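Local coordinates for protein succinate-semialdehyde dehydrogenase (Streptococcus pyogenes MGAS1882, PDB 4OGD) that probably oxidises succinic semialdehyde to succinate, using NADP+ as cofactor, as a member of the aldehyde dehydrogenase family, at residues A[6-10]-A[293-297]; A[111-115]-A[452-456]; A[243-247]-A[275-279]. All blocks are in the same frame, centred on the assembly; numbering follows the deposited sequence.

In the fold
Contact 1 joins strand 4-7 and the residues just after it to the loop between helices 276-288 and 308-323. Contact 2 pairs strands 113-120 and 448-455, on the opposite side of the chain's centre, about 62 Å from contact 1, centre to centre. Contact 3 packs the starts of helices 244-256 and 276-288 beside the mixed seven-stranded sheet. Its centre is about 33 Å from contact 1's and about 60 Å from contact 2's. Along the chain, contacts 1 and 2 cross, and contact 3 is nested inside both. Helix 276-288 begins in contact 3; the loop of contact 1 follows it. Contact 2's sheet runs on into the second subunit at the dimer interface; no other chain touches the others.

Contact 1 (A[6-10]-A[293-297]); sequences IYPYT and GDPMD
Tyr7 and Tyr9 both carry CG anti to the backbone N, with chi1 at -168° and 177°, and these torsions send the two rings toward the 293-297 segment. The Tyr9 ring lies against the backbone of Asp294. Asp294 CA sits over one face, 3.6 Å from the centroid of the Tyr9 ring, in a CH-pi contact. Pro295 CD adds an off-centre CH-pi contact, 4.2 Å from the centroid of the Tyr9 ring. The Asp294 carboxylate is nearly parallel to the Tyr9 ring, with 9° between the planes. Asp294 CB lies 3.6 Å from Tyr9 CZ.

Tyr7 reaches across with its hydroxyl end. Tyr7 OH comes to 3.4 Å from Pro295 CG and also touches Met296 CG. A water lies in the plane of the Tyr7 ring at its edge. It is 2.7 Å from Tyr7 OH and donates to Asp294 OD1 at 2.8 Å. The same OD1 accepts from Met296 N at 2.9 Å, which closes an Asx turn. OD1 is thus held by two bonds. A type I beta turn from Asp294 to Asp297 encloses the Asx turn.

Tyr7 also makes a cation-pi contact with Lys72, and the Tyr9 ring meets His337. Tyr7, Pro295 and Met296 all pack on Thr71 of helix 63-74, so that helix borders the junction between residues 6-10, which continue from strand 4-7, and the loop before helix 308-323.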
ATOM      1  N   ILE A   6     -13.736 -30.771   8.165  1.00 12.59           N
ATOM      2  CA  ILE A   6     -13.322 -32.168   8.103  1.00 14.61           C
ATOM      3  C   ILE A   6     -12.079 -32.338   8.960  1.00 13.35           C
ATOM      4  O   ILE A   6     -11.013 -31.811   8.630  1.00 14.18           O
ATOM      5  CB  ILE A   6     -13.011 -32.601   6.664  1.00 17.91           C
ATOM      6  CG1 ILE A   6     -14.205 -32.304   5.757  1.00 20.93           C
ATOM      7  CG2 ILE A   6     -12.641 -34.084   6.613  1.00 20.03           C
ATOM      8  CD1 ILE A   6     -13.936 -32.557   4.292  1.00 24.25           C
ATOM      9  N   TYR A   7     -12.217 -33.074  10.060  1.00 13.77           N
ATOM     10  CA  TYR A   7     -11.144 -33.221  11.042  1.00 12.05           C
ATOM     11  C   TYR A   7      -9.926 -33.899  10.416  1.00 13.47           C
ATOM     12  O   TYR A   7     -10.019 -35.043   9.970  1.00 13.37           O
ATOM     13  CB  TYR A   7     -11.654 -34.058  12.220  1.00 11.57           C
ATOM     14  CG  TYR A   7     -10.774 -34.079  13.450  1.00 12.60           C
ATOM     15  CD1 TYR A   7      -9.813 -33.102  13.671  1.00 11.60           C
ATOM     16  CD2 TYR A   7     -10.913 -35.086  14.400  1.00 12.82           C
ATOM     17  CE1 TYR A   7      -9.016 -33.128  14.802  1.00 10.64           C
ATOM     18  CE2 TYR A   7     -10.118 -35.122  15.534  1.00 11.38           C
ATOM     19  CZ  TYR A   7      -9.178 -34.139  15.731  1.00 11.81           C
ATOM     20  OH  TYR A   7      -8.395 -34.172  16.854  1.00 10.98           O
ATOM     21  N   PRO A   8      -8.783 -33.199  10.364  1.00 11.28           N
ATOM     22  CA  PRO A   8      -7.600 -33.795   9.733  1.00 11.13           C
ATOM     23  C   PRO A   8      -7.041 -35.032  10.438  1.00 13.38           C
ATOM     24  O   PRO A   8      -6.202 -35.710   9.857  1.00 12.50           O
ATOM     25  CB  PRO A   8      -6.575 -32.651   9.776  1.00 10.82           C
ATOM     26  CG  PRO A   8      -7.403 -31.424   9.743  1.00 10.29           C
ATOM     27  CD  PRO A   8      -8.591 -31.757  10.622  1.00  9.18           C
ATOM     28  N   TYR A   9      -7.464 -35.319  11.664  1.00 12.81           N
ATOM     29  CA  TYR A   9      -6.937 -36.488  12.354  1.00 12.85           C
ATOM     30  C   TYR A   9      -7.678 -37.755  11.945  1.00 16.41           C
ATOM     31  O   TYR A   9      -7.086 -38.829  11.897  1.00 15.27           O
ATOM     32  CB  TYR A   9      -6.987 -36.295  13.870  1.00 12.30           C
ATOM     33  CG  TYR A   9      -6.514 -37.491  14.668  1.00 14.70           C
ATOM     34  CD1 TYR A   9      -5.288 -38.084  14.404  1.00 14.75           C
ATOM     35  CD2 TYR A   9      -7.285 -38.006  15.701  1.00 14.46           C
ATOM     36  CE1 TYR A   9      -4.845 -39.175  15.129  1.00 14.92           C
ATOM     37  CE2 TYR A   9      -6.852 -39.092  16.435  1.00 14.17           C
ATOM     38  CZ  TYR A   9      -5.631 -39.672  16.145  1.00 15.16           C
ATOM     39  OH  TYR A   9      -5.188 -40.758  16.871  1.00 16.83           O
ATOM     40  N   THR A  10      -8.961 -37.616  11.630  1.00 14.93           N
ATOM     41  CA  THR A  10      -9.814 -38.763  11.321  1.00 14.96           C
ATOM     42  C   THR A  10     -10.347 -38.728   9.894  1.00 24.70           C
ATOM     43  O   THR A  10     -10.918 -39.712   9.417  1.00 22.79           O
ATOM     44  CB  THR A  10     -11.017 -38.836  12.276  1.00 19.11           C
ATOM     45  OG1 THR A  10     -11.845 -37.675  12.098  1.00 17.84           O
ATOM     46  CG2 THR A  10     -10.555 -38.929  13.726  1.00 17.94           C
ATOM     47  N   GLY A 293       0.350 -38.002  16.145  1.00 13.05           N
ATOM     48  CA  GLY A 293      -0.856 -38.634  16.638  1.00 14.72           C
ATOM     49  C   GLY A 293      -1.989 -37.654  16.848  1.00 14.58           C
ATOM     50  O   GLY A 293      -2.071 -36.621  16.177  1.00 14.41           O
ATOM     51  N   ASP A 294      -2.862 -38.001  17.784  1.00 12.85           N
ATOM     52  CA  ASP A 294      -4.061 -37.233  18.107  1.00 13.91           C
ATOM     53  C   ASP A 294      -3.697 -35.816  18.561  1.00 12.21           C
ATOM     54  O   ASP A 294      -3.106 -35.647  19.616  1.00 11.85           O
ATOM     55  CB  ASP A 294      -4.788 -37.984  19.233  1.00 12.87           C
ATOM     56  CG  ASP A 294      -6.081 -37.325  19.655  1.00 16.07           C
ATOM     57  OD1 ASP A 294      -6.409 -36.228  19.152  1.00 12.06           O
ATOM     58  OD2 ASP A 294      -6.775 -37.914  20.518  1.00 18.59           O
ATOM     59  N   PRO A 295      -4.056 -34.783  17.773  1.00 13.14           N
ATOM     60  CA  PRO A 295      -3.667 -33.425  18.189  1.00 11.20           C
ATOM     61  C   PRO A 295      -4.349 -32.943  19.479  1.00 13.11           C
ATOM     62  O   PRO A 295      -3.891 -31.964  20.070  1.00 11.63           O
ATOM     63  CB  PRO A 295      -4.082 -32.552  16.995  1.00 10.66           C
ATOM     64  CG  PRO A 295      -5.193 -33.311  16.345  1.00  8.61           C
ATOM     65  CD  PRO A 295      -4.810 -34.777  16.506  1.00 11.37           C
ATOM     66  N   MET A 296      -5.401 -33.624  19.924  1.00  9.33           N
ATOM     67  CA  MET A 296      -6.017 -33.270  21.203  1.00 12.54           C
ATOM     68  C   MET A 296      -5.243 -33.835  22.394  1.00 14.13           C
ATOM     69  O   MET A 296      -5.415 -33.376  23.521  1.00 15.00           O
ATOM     70  CB  MET A 296      -7.484 -33.711  21.259  1.00 10.25           C
ATOM     71  CG  MET A 296      -8.411 -32.968  20.296  1.00 12.29           C
ATOM     72  SD  MET A 296      -8.586 -31.192  20.598  1.00 14.13           S
ATOM     73  CE  MET A 296      -9.531 -31.204  22.120  1.00 15.52           C
ATOM     74  N   ASP A 297      -4.381 -34.819  22.137  1.00 11.83           N
ATOM     75  CA  ASP A 297      -3.619 -35.494  23.186  1.00 14.13           C
ATOM     76  C   ASP A 297      -2.411 -34.646  23.560  1.00 13.49           C
ATOM     77  O   ASP A 297      -1.622 -34.285  22.690  1.00 13.30           O
ATOM     78  CB  ASP A 297      -3.153 -36.856  22.658  1.00 13.09           C
ATOM     79  CG  ASP A 297      -2.575 -37.766  23.739  1.00 19.69           C
ATOM     80  OD1 ASP A 297      -1.920 -37.287  24.691  1.00 18.47           O
ATOM     81  OD2 ASP A 297      -2.773 -38.992  23.613  1.00 20.65           O
TER
HETATM   82  O   HOH W   1      -9.131 -36.016  18.651  1.00 14.82           O

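Contact 2 (A[111-115]-A[452-456]); sequences DSGQA and IYIPN
Ser112 OG and Tyr453 OH are hydrogen-bonded at 2.6 Å, and either could be the donor. Ser112 OG is also bonded to Thr110 OG1, so two hydroxyls grip it. The bond lies beside an antiparallel ladder between strands 113-120 and 448-455. Their three-stranded sheet is consistent with the oligomerisation arm of the aldehyde dehydrogenase family. Gln114 and Ile454 form a hydrogen-bonded pair of this ladder: Gln114 N gives to Ile454 O and Ile454 N to Gln114 O, each at 2.8 Å. Beyond the Gly113-Pro455 pair, Asn456 N bonds to Ser112 O at 2.9 Å.

Tyr453 has CG anti to its N (chi1 178°), and its ring leans forward along its own strand and across toward the partner, bringing OH to Ser112. Ser112 OG and Ala115 CB both meet the ring at its edge. In the non-hydrogen-bonded pair, Gly113 CA makes a CA-H...O contact of 3.2 Å with Ile454 O.

The second subunit extends the sheet: Ile452 and Tyr453 pair in parallel with one of its strands. Gln114 OE1 bonds to Lys401 NZ of that subunit. On the other branch of the same amide, Gln114 NE2 lies 3.7 Å from Ile454 CD1, the two side chains running side by side.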
ATOM      1  N   ASP A 111       6.510  26.399   8.596  1.00 17.05           N
ATOM      2  CA  ASP A 111       6.469  27.827   8.911  1.00 19.28           C
ATOM      3  C   ASP A 111       5.563  28.594   7.945  1.00 20.57           C
ATOM      4  O   ASP A 111       5.516  29.825   7.950  1.00 24.37           O
ATOM      5  CB  ASP A 111       7.878  28.437   8.970  1.00 26.66           C
ATOM      6  CG  ASP A 111       8.685  28.185   7.717  1.00 30.94           C
ATOM      7  OD1 ASP A 111       8.085  28.025   6.632  1.00 34.54           O
ATOM      8  OD2 ASP A 111       9.933  28.159   7.814  1.00 42.74           O
ATOM      9  N   SER A 112       4.826  27.846   7.131  1.00 18.57           N
ATOM     10  CA  SER A 112       3.939  28.437   6.141  1.00 19.36           C
ATOM     11  C   SER A 112       2.505  28.583   6.646  1.00 19.39           C
ATOM     12  O   SER A 112       1.682  29.224   5.995  1.00 16.91           O
ATOM     13  CB  SER A 112       3.920  27.570   4.891  1.00 19.16           C
ATOM     14  OG  SER A 112       3.136  26.417   5.143  1.00 25.46           O
ATOM     15  N   GLY A 113       2.202  27.977   7.792  1.00 16.56           N
ATOM     16  CA  GLY A 113       0.858  28.027   8.354  1.00 14.63           C
ATOM     17  C   GLY A 113       0.654  26.988   9.445  1.00 15.70           C
ATOM     18  O   GLY A 113       1.615  26.561  10.086  1.00 19.17           O
ATOM     19  N   GLN A 114      -0.596  26.593   9.666  1.00 11.47           N
ATOM     20  CA  GLN A 114      -0.916  25.556  10.644  1.00 10.68           C
ATOM     21  C   GLN A 114      -1.293  24.293   9.878  1.00  9.78           C
ATOM     22  O   GLN A 114      -2.129  24.339   8.975  1.00 11.27           O
ATOM     23  CB  GLN A 114      -2.083  25.988  11.540  1.00 17.66           C
ATOM     24  CG  GLN A 114      -2.587  24.882  12.487  1.00 21.84           C
ATOM     25  CD  GLN A 114      -3.980  25.149  13.060  1.00 27.53           C
ATOM     26  OE1 GLN A 114      -4.714  24.215  13.395  1.00 26.89           O
ATOM     27  NE2 GLN A 114      -4.346  26.423  13.172  1.00 29.57           N
ATOM     28  N   ALA A 115      -0.682  23.170  10.237  1.00  9.46           N
ATOM     29  CA  ALA A 115      -0.924  21.914   9.529  1.00 11.15           C
ATOM     30  C   ALA A 115      -0.948  20.724  10.477  1.00 10.60           C
ATOM     31  O   ALA A 115      -0.168  20.659  11.431  1.00 10.66           O
ATOM     32  CB  ALA A 115       0.140  21.696   8.452  1.00 10.34           C
ATOM     33  N   ILE A 452      -5.143  18.587   7.110  1.00  7.50           N
ATOM     34  CA  ILE A 452      -5.848  19.860   7.266  1.00  7.16           C
ATOM     35  C   ILE A 452      -4.809  20.971   7.291  1.00  8.46           C
ATOM     36  O   ILE A 452      -3.887  20.958   8.117  1.00 10.92           O
ATOM     37  CB  ILE A 452      -6.659  19.915   8.571  1.00 12.55           C
ATOM     38  CG1 ILE A 452      -7.493  18.648   8.738  1.00 12.01           C
ATOM     39  CG2 ILE A 452      -7.529  21.178   8.591  1.00 10.66           C
ATOM     40  CD1 ILE A 452      -8.611  18.542   7.763  1.00 15.02           C
ATOM     41  N   TYR A 453      -4.946  21.940   6.392  1.00  9.59           N
ATOM     42  CA  TYR A 453      -3.923  22.969   6.236  1.00  8.60           C
ATOM     43  C   TYR A 453      -4.516  24.369   6.226  1.00  9.42           C
ATOM     44  O   TYR A 453      -5.460  24.639   5.486  1.00  8.73           O
ATOM     45  CB  TYR A 453      -3.135  22.746   4.944  1.00  9.33           C
ATOM     46  CG  TYR A 453      -2.084  23.803   4.696  1.00  9.93           C
ATOM     47  CD1 TYR A 453      -0.976  23.906   5.521  1.00 11.05           C
ATOM     48  CD2 TYR A 453      -2.202  24.698   3.642  1.00 11.94           C
ATOM     49  CE1 TYR A 453      -0.010  24.868   5.309  1.00 13.58           C
ATOM     50  CE2 TYR A 453      -1.235  25.671   3.420  1.00 13.12           C
ATOM     51  CZ  TYR A 453      -0.141  25.747   4.255  1.00 12.21           C
ATOM     52  OH  TYR A 453       0.823  26.712   4.044  1.00 16.13           O
ATOM     53  N   ILE A 454      -3.961  25.242   7.069  1.00  9.41           N
ATOM     54  CA  ILE A 454      -4.373  26.642   7.130  1.00 11.10           C
ATOM     55  C   ILE A 454      -3.169  27.527   6.852  1.00 10.94           C
ATOM     56  O   ILE A 454      -2.304  27.697   7.715  1.00 14.85           O
ATOM     57  CB  ILE A 454      -4.948  27.021   8.504  1.00 12.33           C
ATOM     58  CG1 ILE A 454      -6.007  26.005   8.951  1.00 13.89           C
ATOM     59  CG2 ILE A 454      -5.512  28.434   8.453  1.00 15.55           C
ATOM     60  CD1 ILE A 454      -6.662  26.328  10.305  1.00 18.31           C
ATOM     61  N   PRO A 455      -3.096  28.092   5.638  1.00 11.43           N
ATOM     62  CA  PRO A 455      -1.935  28.925   5.311  1.00 14.89           C
ATOM     63  C   PRO A 455      -1.914  30.224   6.108  1.00 15.63           C
ATOM     64  O   PRO A 455      -2.966  30.727   6.511  1.00 18.24           O
ATOM     65  CB  PRO A 455      -2.135  29.231   3.825  1.00 15.20           C
ATOM     66  CG  PRO A 455      -3.616  29.130   3.618  1.00 15.52           C
ATOM     67  CD  PRO A 455      -4.057  28.011   4.524  1.00 14.21           C
ATOM     68  N   ASN A 456      -0.718  30.749   6.345  1.00 16.36           N
ATOM     69  CA  ASN A 456      -0.582  32.082   6.918  1.00 19.24           C
ATOM     70  C   ASN A 456      -1.095  33.130   5.942  1.00 19.74           C
ATOM     71  O   ASN A 456      -1.009  32.944   4.729  1.00 20.81           O
ATOM     72  CB  ASN A 456       0.877  32.374   7.262  1.00 20.92           C
ATOM     73  CG  ASN A 456       1.354  31.608   8.471  1.00 22.21           C
ATOM     74  OD1 ASN A 456       0.559  31.211   9.321  1.00 25.90           O
ATOM     75  ND2 ASN A 456       2.662  31.398   8.558  1.00 29.49           N
TER

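Contact 3 (A[243-247]-A[275-279]); sequences DWDQL and DYDRF
Trp244 and Arg278 stack flat across the contact. The guanidinium lies over one face of the indole, with 10° between the planes and 3.8 Å between the centres. Arg278 CZ makes a cation-pi contact with the five-membered ring of Trp244. The Arg278 chain is extended from CG to NE, which carries its aliphatic part across the other half of the indole. Arg278 CD is 3.8 Å from the centroid of the six-membered ring of Trp244, in a CH-pi contact. At the far end, Arg278 NH2 reaches Trp244 CB at 3.3 Å.

Leu247 CD2 rests on the opposite face of the indole, so the ring is held between leucine and arginine. These side chains join the first turns of helices 244-256 and 276-288, which follow strands 235-238 and 268-272. Strand 235-238, helix 244-256 and strand 268-272 form a beta-alpha-beta crossover, its two strands parallel neighbours in the mixed sheet of the aldehyde dehydrogenase fold. Both Trp244 and Phe279 pack on Ile238 of that sheet.

Phe279 crosses Trp244 at about a right angle, its CB 3.9 Å from Trp244 CH2. Asp275 CB comes obliquely to within 3.5 Å of Trp244 CZ2. A water in the indole plane accepts from Trp244 NE1 at 3.1 Å and donates to Asp275 OD2 at 2.8 Å. At the start of helix 244-256, Asp243 is the N-cap: its OD1 accepts from Gln246 N at 3.0 Å, and more weakly from Asp245 N.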
ATOM      1  N   ASP A 243      25.969 -20.455  19.396  1.00 13.40           N
ATOM      2  CA  ASP A 243      25.906 -21.268  20.608  1.00 17.70           C
ATOM      3  C   ASP A 243      25.100 -22.521  20.281  1.00 17.33           C
ATOM      4  O   ASP A 243      23.882 -22.453  20.108  1.00 16.69           O
ATOM      5  CB  ASP A 243      25.240 -20.474  21.739  1.00 17.18           C
ATOM      6  CG  ASP A 243      25.216 -21.229  23.067  1.00 22.42           C
ATOM      7  OD1 ASP A 243      24.965 -22.451  23.072  1.00 22.38           O
ATOM      8  OD2 ASP A 243      25.435 -20.586  24.114  1.00 24.04           O
ATOM      9  N   TRP A 244      25.776 -23.664  20.205  1.00 17.29           N
ATOM     10  CA  TRP A 244      25.149 -24.903  19.747  1.00 15.95           C
ATOM     11  C   TRP A 244      24.218 -25.552  20.775  1.00 17.51           C
ATOM     12  O   TRP A 244      23.332 -26.331  20.417  1.00 16.07           O
ATOM     13  CB  TRP A 244      26.219 -25.881  19.252  1.00 16.82           C
ATOM     14  CG  TRP A 244      26.686 -25.511  17.888  1.00 12.37           C
ATOM     15  CD1 TRP A 244      27.469 -24.444  17.553  1.00 14.44           C
ATOM     16  CD2 TRP A 244      26.349 -26.167  16.662  1.00 15.48           C
ATOM     17  NE1 TRP A 244      27.654 -24.406  16.190  1.00 15.34           N
ATOM     18  CE2 TRP A 244      26.977 -25.454  15.622  1.00 14.11           C
ATOM     19  CE3 TRP A 244      25.578 -27.287  16.342  1.00 12.82           C
ATOM     20  CZ2 TRP A 244      26.859 -25.831  14.283  1.00 14.25           C
ATOM     21  CZ3 TRP A 244      25.468 -27.663  15.016  1.00 14.05           C
ATOM     22  CH2 TRP A 244      26.104 -26.938  14.003  1.00 12.90           C
ATOM     23  N   ASP A 245      24.410 -25.220  22.045  1.00 20.36           N
ATOM     24  CA  ASP A 245      23.507 -25.690  23.094  1.00 22.35           C
ATOM     25  C   ASP A 245      22.166 -24.989  22.950  1.00 22.54           C
ATOM     26  O   ASP A 245      21.103 -25.614  22.988  1.00 20.74           O
ATOM     27  CB  ASP A 245      24.093 -25.390  24.476  1.00 24.87           C
ATOM     28  CG  ASP A 245      25.220 -26.334  24.853  1.00 29.59           C
ATOM     29  OD1 ASP A 245      25.045 -27.561  24.699  1.00 38.04           O
ATOM     30  OD2 ASP A 245      26.283 -25.849  25.300  1.00 38.57           O
ATOM     31  N   GLN A 246      22.229 -23.672  22.790  1.00 21.75           N
ATOM     32  CA  GLN A 246      21.035 -22.870  22.591  1.00 21.91           C
ATOM     33  C   GLN A 246      20.382 -23.192  21.257  1.00 17.61           C
ATOM     34  O   GLN A 246      19.161 -23.179  21.140  1.00 17.07           O
ATOM     35  CB  GLN A 246      21.372 -21.386  22.704  1.00 24.59           C
ATOM     36  CG  GLN A 246      21.727 -20.992  24.126  1.00 30.59           C
ATOM     37  CD  GLN A 246      20.680 -21.464  25.124  1.00 35.13           C
ATOM     38  OE1 GLN A 246      20.970 -22.262  26.019  1.00 39.14           O
ATOM     39  NE2 GLN A 246      19.454 -20.976  24.969  1.00 38.83           N
ATOM     40  N   LEU A 247      21.203 -23.504  20.260  1.00 16.04           N
ATOM     41  CA  LEU A 247      20.699 -23.916  18.956  1.00 15.09           C
ATOM     42  C   LEU A 247      19.781 -25.130  19.066  1.00 12.97           C
ATOM     43  O   LEU A 247      18.655 -25.128  18.559  1.00 13.57           O
ATOM     44  CB  LEU A 247      21.869 -24.229  18.026  1.00 14.99           C
ATOM     45  CG  LEU A 247      21.514 -24.729  16.631  1.00 14.83           C
ATOM     46  CD1 LEU A 247      20.679 -23.695  15.900  1.00 15.04           C
ATOM     47  CD2 LEU A 247      22.784 -25.047  15.855  1.00 14.92           C
ATOM     48  N   ASP A 275      30.589 -27.043   9.923  1.00 13.24           N
ATOM     49  CA  ASP A 275      29.530 -27.428  10.854  1.00 12.14           C
ATOM     50  C   ASP A 275      28.493 -28.352  10.227  1.00 12.64           C
ATOM     51  O   ASP A 275      27.533 -28.765  10.890  1.00 11.83           O
ATOM     52  CB  ASP A 275      28.806 -26.176  11.360  1.00 11.97           C
ATOM     53  CG  ASP A 275      29.712 -25.245  12.140  1.00 14.52           C
ATOM     54  OD1 ASP A 275      30.573 -25.726  12.911  1.00 16.19           O
ATOM     55  OD2 ASP A 275      29.561 -24.016  11.979  1.00 13.88           O
ATOM     56  N   TYR A 276      28.672 -28.674   8.952  1.00 10.43           N
ATOM     57  CA  TYR A 276      27.618 -29.350   8.198  1.00 13.46           C
ATOM     58  C   TYR A 276      27.257 -30.745   8.720  1.00 12.98           C
ATOM     59  O   TYR A 276      26.083 -31.038   8.957  1.00 12.84           O
ATOM     60  CB  TYR A 276      27.984 -29.398   6.711  1.00 13.92           C
ATOM     61  CG  TYR A 276      27.026 -30.187   5.862  1.00 15.57           C
ATOM     62  CD1 TYR A 276      25.821 -29.630   5.437  1.00 14.93           C
ATOM     63  CD2 TYR A 276      27.322 -31.488   5.474  1.00 15.74           C
ATOM     64  CE1 TYR A 276      24.949 -30.349   4.652  1.00 19.47           C
ATOM     65  CE2 TYR A 276      26.458 -32.210   4.692  1.00 18.26           C
ATOM     66  CZ  TYR A 276      25.272 -31.638   4.283  1.00 19.66           C
ATOM     67  OH  TYR A 276      24.408 -32.368   3.499  1.00 22.87           O
ATOM     68  N   ASP A 277      28.251 -31.614   8.892  1.00 13.83           N
ATOM     69  CA  ASP A 277      27.970 -32.951   9.399  1.00 16.81           C
ATOM     70  C   ASP A 277      27.355 -32.901  10.796  1.00 13.78           C
ATOM     71  O   ASP A 277      26.417 -33.640  11.106  1.00 14.20           O
ATOM     72  CB  ASP A 277      29.237 -33.812   9.407  1.00 17.33           C
ATOM     73  CG  ASP A 277      29.623 -34.296   8.028  1.00 20.29           C
ATOM     74  OD1 ASP A 277      28.802 -34.197   7.096  1.00 19.51           O
ATOM     75  OD2 ASP A 277      30.755 -34.799   7.883  1.00 25.53           O
ATOM     76  N   ARG A 278      27.879 -32.010  11.629  1.00 13.74           N
ATOM     77  CA  ARG A 278      27.379 -31.821  12.984  1.00 14.19           C
ATOM     78  C   ARG A 278      25.918 -31.380  12.981  1.00 15.74           C
ATOM     79  O   ARG A 278      25.107 -31.884  13.759  1.00 14.59           O
ATOM     80  CB  ARG A 278      28.246 -30.801  13.723  1.00 12.42           C
ATOM     81  CG  ARG A 278      27.858 -30.575  15.166  1.00 15.33           C
ATOM     82  CD  ARG A 278      28.663 -29.447  15.755  1.00 15.34           C
ATOM     83  NE  ARG A 278      28.374 -29.255  17.166  1.00 16.31           N
ATOM     84  CZ  ARG A 278      28.938 -28.319  17.916  1.00 15.05           C
ATOM     85  NH1 ARG A 278      29.820 -27.485  17.383  1.00 19.56           N
ATOM     86  NH2 ARG A 278      28.615 -28.215  19.192  1.00 15.28           N
ATOM     87  N   PHE A 279      25.567 -30.459  12.087  1.00 13.11           N
ATOM     88  CA  PHE A 279      24.177 -30.027  12.016  1.00 11.59           C
ATOM     89  C   PHE A 279      23.238 -31.093  11.443  1.00 12.26           C
ATOM     90  O   PHE A 279      22.092 -31.214  11.886  1.00 13.06           O
ATOM     91  CB  PHE A 279      24.032 -28.714  11.244  1.00 12.99           C
ATOM     92  CG  PHE A 279      22.654 -28.141  11.328  1.00 10.78           C
ATOM     93  CD1 PHE A 279      22.231 -27.513  12.490  1.00 10.12           C
ATOM     94  CD2 PHE A 279      21.764 -28.268  10.268  1.00 13.65           C
ATOM     95  CE1 PHE A 279      20.951 -27.006  12.589  1.00 10.91           C
ATOM     96  CE2 PHE A 279      20.479 -27.760  10.364  1.00 10.77           C
ATOM     97  CZ  PHE A 279      20.078 -27.125  11.527  1.00 11.48           C
TER
HETATM   98  O   HOH W   2      29.180 -22.466  14.336  1.00 13.13           O